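Long-range contact in xylose isomerase-like TIM barrel domain-containing protein (Parabacteroides distasonis, PDB 4KW2), which is of unknown function but folds as a xylose isomerase-like TIM barrel and is probably a sugar isomerase or a related enzyme of that superfamily: residues Ile178-Lys190 / Thr215-Glu229. Sequence-based numbering, arbitrary orientation.
Sequences IGHWKRVGEDPLK and TWGTGILPVKAFVNE. With SO4 (sulfate ion), chain F.
In this eight-stranded parallel barrel, the loop leaving strand 172-178 folds against helix 222-232, from P222 to E229, and the loop before it. The W181 indole stands with CG anti to the backbone N (chi1 178°), which carries it across to the helix. There F226 CB lies over the five-membered ring, 4.1 Å from its centroid, as a CH-pi contact, while the F226 ring turns its edge to the six-membered ring in a T-shaped pair, planes at 76°. K182 CB lies against the opposite face, offset from its centre. W181 NE1 gives P222 O a weak, bent hydrogen bond (3.1 Å, 128°), a carbonyl that also accepts F226 N within the helix. With an alanine in place of W181, F226 would probably face a gap and P222 O would lose its indole donor. Beyond the six-membered ring, E229 and D187 bring like charges together with nearly coplanar carboxylates, D187 OD2 2.8 Å from both OE1 and OE2 of E229. K182 NZ probably offsets part of this charge, by a weak salt-bridge hydrogen bond to D187 OD2 (3.4 Å) and a long salt bridge to E229 OE2 (3.7 Å). L189 CD1 packs on F226 CE1 at 3.8 Å. A water joins R183 NE to T215 O. F226 also touches L204 of strand 199-204 and L260 of helix 250-262, while W216 turns to F55 and Y100 of the second subunit.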
# COMPACT_ATOMS: atom_id res chain seq x y z
N ILE A 178 13.73 1.51 -6.63
CA ILE A 178 14.37 0.94 -5.46
C ILE A 178 13.23 0.55 -4.54
O ILE A 178 12.57 1.42 -3.97
CB ILE A 178 15.30 1.94 -4.76
CG1 ILE A 178 16.31 2.52 -5.77
CG2 ILE A 178 16.01 1.29 -3.59
CD1 ILE A 178 17.03 1.48 -6.61
N GLY A 179 13.01 -0.76 -4.42
CA GLY A 179 11.86 -1.29 -3.69
C GLY A 179 11.97 -1.11 -2.19
O GLY A 179 11.86 0.01 -1.69
N HIS A 180 12.18 -2.21 -1.48
CA HIS A 180 12.34 -2.17 -0.04
C HIS A 180 13.77 -2.55 0.29
O HIS A 180 14.12 -3.73 0.36
CB HIS A 180 11.33 -3.09 0.66
CG HIS A 180 10.04 -2.41 1.01
ND1 HIS A 180 9.90 -1.61 2.13
CD2 HIS A 180 8.84 -2.40 0.40
CE1 HIS A 180 8.66 -1.15 2.19
NE2 HIS A 180 8.00 -1.61 1.15
N TRP A 181 14.60 -1.53 0.44
CA TRP A 181 16.02 -1.67 0.69
C TRP A 181 16.26 -2.00 2.17
O TRP A 181 15.80 -1.24 3.03
CB TRP A 181 16.70 -0.35 0.34
CG TRP A 181 18.15 -0.37 0.61
CD1 TRP A 181 18.78 -0.03 1.77
CD2 TRP A 181 19.17 -0.76 -0.30
NE1 TRP A 181 20.14 -0.18 1.64
CE2 TRP A 181 20.41 -0.63 0.37
CE3 TRP A 181 19.16 -1.21 -1.63
CZ2 TRP A 181 21.62 -0.93 -0.24
CZ3 TRP A 181 20.36 -1.50 -2.23
CH2 TRP A 181 21.57 -1.36 -1.54
N LYS A 182 16.98 -3.07 2.51
CA LYS A 182 17.68 -3.99 1.62
C LYS A 182 17.38 -5.40 2.10
O LYS A 182 17.41 -5.66 3.30
CB LYS A 182 19.18 -3.75 1.74
CG LYS A 182 20.07 -4.51 0.76
CD LYS A 182 21.52 -4.36 1.20
CE LYS A 182 22.50 -4.65 0.08
NZ LYS A 182 22.56 -6.09 -0.27
N ARG A 183 17.09 -6.30 1.16
CA ARG A 183 16.85 -7.72 1.48
C ARG A 183 17.79 -8.60 0.67
O ARG A 183 18.04 -8.33 -0.51
CB ARG A 183 15.39 -8.09 1.21
CG ARG A 183 14.40 -7.12 1.83
CD ARG A 183 12.97 -7.63 1.77
NE ARG A 183 12.02 -6.56 2.08
CZ ARG A 183 10.70 -6.72 2.15
NH1 ARG A 183 10.14 -7.91 1.93
NH2 ARG A 183 9.92 -5.68 2.44
N VAL A 184 18.31 -9.64 1.30
CA VAL A 184 19.32 -10.51 0.68
C VAL A 184 18.82 -11.12 -0.63
O VAL A 184 17.75 -11.74 -0.66
CB VAL A 184 19.81 -11.61 1.65
CG1 VAL A 184 18.68 -12.58 2.02
CG2 VAL A 184 21.00 -12.37 1.07
N GLY A 185 19.56 -10.89 -1.71
CA GLY A 185 19.23 -11.45 -3.02
C GLY A 185 18.14 -10.72 -3.79
O GLY A 185 17.76 -11.16 -4.87
N GLU A 186 17.62 -9.62 -3.24
CA GLU A 186 16.61 -8.81 -3.92
C GLU A 186 17.08 -7.36 -4.00
O GLU A 186 16.30 -6.42 -3.80
CB GLU A 186 15.26 -8.90 -3.18
CG GLU A 186 14.70 -10.32 -3.10
CD GLU A 186 13.38 -10.39 -2.35
OE1 GLU A 186 12.93 -9.35 -1.81
OE2 GLU A 186 12.80 -11.50 -2.28
N ASP A 187 18.36 -7.19 -4.30
CA ASP A 187 19.00 -5.89 -4.36
C ASP A 187 18.75 -5.26 -5.74
O ASP A 187 19.33 -5.72 -6.73
CB ASP A 187 20.50 -6.05 -4.10
CG ASP A 187 21.24 -4.72 -4.00
OD1 ASP A 187 20.79 -3.72 -4.60
OD2 ASP A 187 22.28 -4.70 -3.31
N PRO A 188 17.91 -4.20 -5.81
CA PRO A 188 17.53 -3.65 -7.12
C PRO A 188 18.71 -3.09 -7.91
O PRO A 188 18.71 -3.14 -9.14
CB PRO A 188 16.55 -2.52 -6.76
CG PRO A 188 16.21 -2.70 -5.32
CD PRO A 188 17.38 -3.40 -4.70
N LEU A 189 19.71 -2.58 -7.20
CA LEU A 189 20.90 -2.02 -7.82
C LEU A 189 21.76 -3.10 -8.49
O LEU A 189 22.28 -2.89 -9.58
CB LEU A 189 21.73 -1.26 -6.79
CG LEU A 189 21.05 -0.07 -6.11
CD1 LEU A 189 21.97 0.51 -5.04
CD2 LEU A 189 20.67 0.99 -7.13
N LYS A 190 21.89 -4.25 -7.82
CA LYS A 190 22.66 -5.38 -8.37
C LYS A 190 22.03 -6.01 -9.62
O LYS A 190 22.71 -6.73 -10.36
CB LYS A 190 22.87 -6.46 -7.30
CG LYS A 190 23.98 -6.14 -6.30
CD LYS A 190 23.98 -7.08 -5.11
CE LYS A 190 24.29 -8.52 -5.49
NZ LYS A 190 24.13 -9.44 -4.33
N THR A 215 12.06 -4.65 7.52
CA THR A 215 13.05 -5.66 7.14
C THR A 215 14.33 -4.93 6.74
O THR A 215 14.30 -3.99 5.94
CB THR A 215 12.57 -6.54 5.97
OG1 THR A 215 11.32 -7.16 6.31
CG2 THR A 215 13.57 -7.63 5.65
N TRP A 216 15.46 -5.36 7.30
CA TRP A 216 16.76 -4.78 6.96
C TRP A 216 17.76 -5.89 6.64
O TRP A 216 17.56 -7.05 7.01
CB TRP A 216 17.29 -3.91 8.10
CG TRP A 216 17.64 -4.68 9.31
CD1 TRP A 216 18.87 -5.14 9.66
CD2 TRP A 216 16.74 -5.13 10.32
NE1 TRP A 216 18.79 -5.85 10.84
CE2 TRP A 216 17.49 -5.85 11.26
CE3 TRP A 216 15.36 -4.98 10.52
CZ2 TRP A 216 16.91 -6.42 12.40
CZ3 TRP A 216 14.79 -5.55 11.63
CH2 TRP A 216 15.57 -6.25 12.57
N GLY A 217 18.83 -5.52 5.94
CA GLY A 217 19.85 -6.49 5.56
C GLY A 217 21.25 -5.92 5.53
O GLY A 217 22.10 -6.40 4.79
N THR A 218 21.50 -4.90 6.35
CA THR A 218 22.80 -4.27 6.43
C THR A 218 23.24 -4.14 7.89
O THR A 218 22.41 -3.96 8.77
CB THR A 218 22.78 -2.88 5.76
OG1 THR A 218 21.83 -2.04 6.42
CG2 THR A 218 22.38 -2.99 4.29
N GLY A 219 24.54 -4.27 8.12
CA GLY A 219 25.13 -4.05 9.44
C GLY A 219 25.28 -2.58 9.79
O GLY A 219 25.30 -2.22 10.96
N ILE A 220 25.40 -1.74 8.77
CA ILE A 220 25.50 -0.28 8.97
C ILE A 220 24.16 0.38 8.63
O ILE A 220 23.27 -0.28 8.11
CB ILE A 220 26.64 0.32 8.11
CG1 ILE A 220 26.38 0.14 6.61
CG2 ILE A 220 27.97 -0.31 8.49
CD1 ILE A 220 27.47 0.72 5.73
N LEU A 221 24.02 1.67 8.94
CA LEU A 221 22.81 2.41 8.58
C LEU A 221 22.43 2.12 7.13
O LEU A 221 23.28 2.25 6.26
CB LEU A 221 23.01 3.92 8.75
CG LEU A 221 22.79 4.59 10.10
CD1 LEU A 221 23.01 6.09 9.94
CD2 LEU A 221 21.40 4.33 10.66
N PRO A 222 21.17 1.73 6.87
CA PRO A 222 20.80 1.34 5.51
C PRO A 222 21.06 2.39 4.44
O PRO A 222 21.41 2.04 3.31
CB PRO A 222 19.29 1.06 5.62
CG PRO A 222 19.11 0.64 7.04
CD PRO A 222 20.08 1.47 7.83
N VAL A 223 20.87 3.66 4.79
CA VAL A 223 21.13 4.74 3.84
C VAL A 223 22.63 4.85 3.53
O VAL A 223 23.00 5.20 2.41
CB VAL A 223 20.59 6.10 4.36
CG1 VAL A 223 21.36 6.58 5.58
CG2 VAL A 223 20.62 7.14 3.25
N LYS A 224 23.48 4.55 4.51
CA LYS A 224 24.93 4.56 4.29
C LYS A 224 25.32 3.43 3.33
O LYS A 224 26.10 3.64 2.41
CB LYS A 224 25.70 4.41 5.60
CG LYS A 224 25.89 5.68 6.41
CD LYS A 224 26.95 5.48 7.49
CE LYS A 224 27.54 6.78 8.01
NZ LYS A 224 27.02 7.17 9.35
N ALA A 225 24.75 2.25 3.56
CA ALA A 225 24.99 1.10 2.69
C ALA A 225 24.49 1.35 1.28
O ALA A 225 25.10 0.90 0.31
CB ALA A 225 24.33 -0.14 3.27
N PHE A 226 23.37 2.05 1.17
CA PHE A 226 22.77 2.37 -0.12
C PHE A 226 23.69 3.29 -0.92
O PHE A 226 23.99 3.04 -2.09
CB PHE A 226 21.41 3.03 0.09
CG PHE A 226 20.73 3.45 -1.17
CD1 PHE A 226 20.28 2.50 -2.08
CD2 PHE A 226 20.52 4.78 -1.46
CE1 PHE A 226 19.65 2.87 -3.25
CE2 PHE A 226 19.89 5.16 -2.63
CZ PHE A 226 19.46 4.21 -3.53
N VAL A 227 24.13 4.36 -0.27
CA VAL A 227 25.06 5.32 -0.85
C VAL A 227 26.35 4.64 -1.31
O VAL A 227 26.84 4.91 -2.41
CB VAL A 227 25.36 6.43 0.17
CG1 VAL A 227 26.63 7.18 -0.18
CG2 VAL A 227 24.17 7.38 0.26
N ASN A 228 26.89 3.77 -0.46
CA ASN A 228 28.09 3.00 -0.79
C ASN A 228 27.92 2.18 -2.06
O ASN A 228 28.85 2.11 -2.87
CB ASN A 228 28.49 2.08 0.36
CG ASN A 228 28.98 2.84 1.57
OD1 ASN A 228 29.18 4.05 1.53
ND2 ASN A 228 29.17 2.13 2.67
N GLU A 229 26.75 1.57 -2.23
CA GLU A 229 26.48 0.78 -3.43
C GLU A 229 26.38 1.64 -4.67
O GLU A 229 26.88 1.28 -5.73
CB GLU A 229 25.20 -0.04 -3.29
CG GLU A 229 25.38 -1.29 -2.45
CD GLU A 229 24.44 -2.42 -2.82
OE1 GLU A 229 23.84 -2.40 -3.92
OE2 GLU A 229 24.31 -3.34 -1.99
S SO4 F . 26.70 -3.68 5.07
O1 SO4 F . 27.47 -2.54 4.52
O2 SO4 F . 26.19 -3.32 6.41
O3 SO4 F . 25.56 -4.00 4.18
O4 SO4 F . 27.58 -4.86 5.18
O HOH W 1 13.50 -4.32 3.25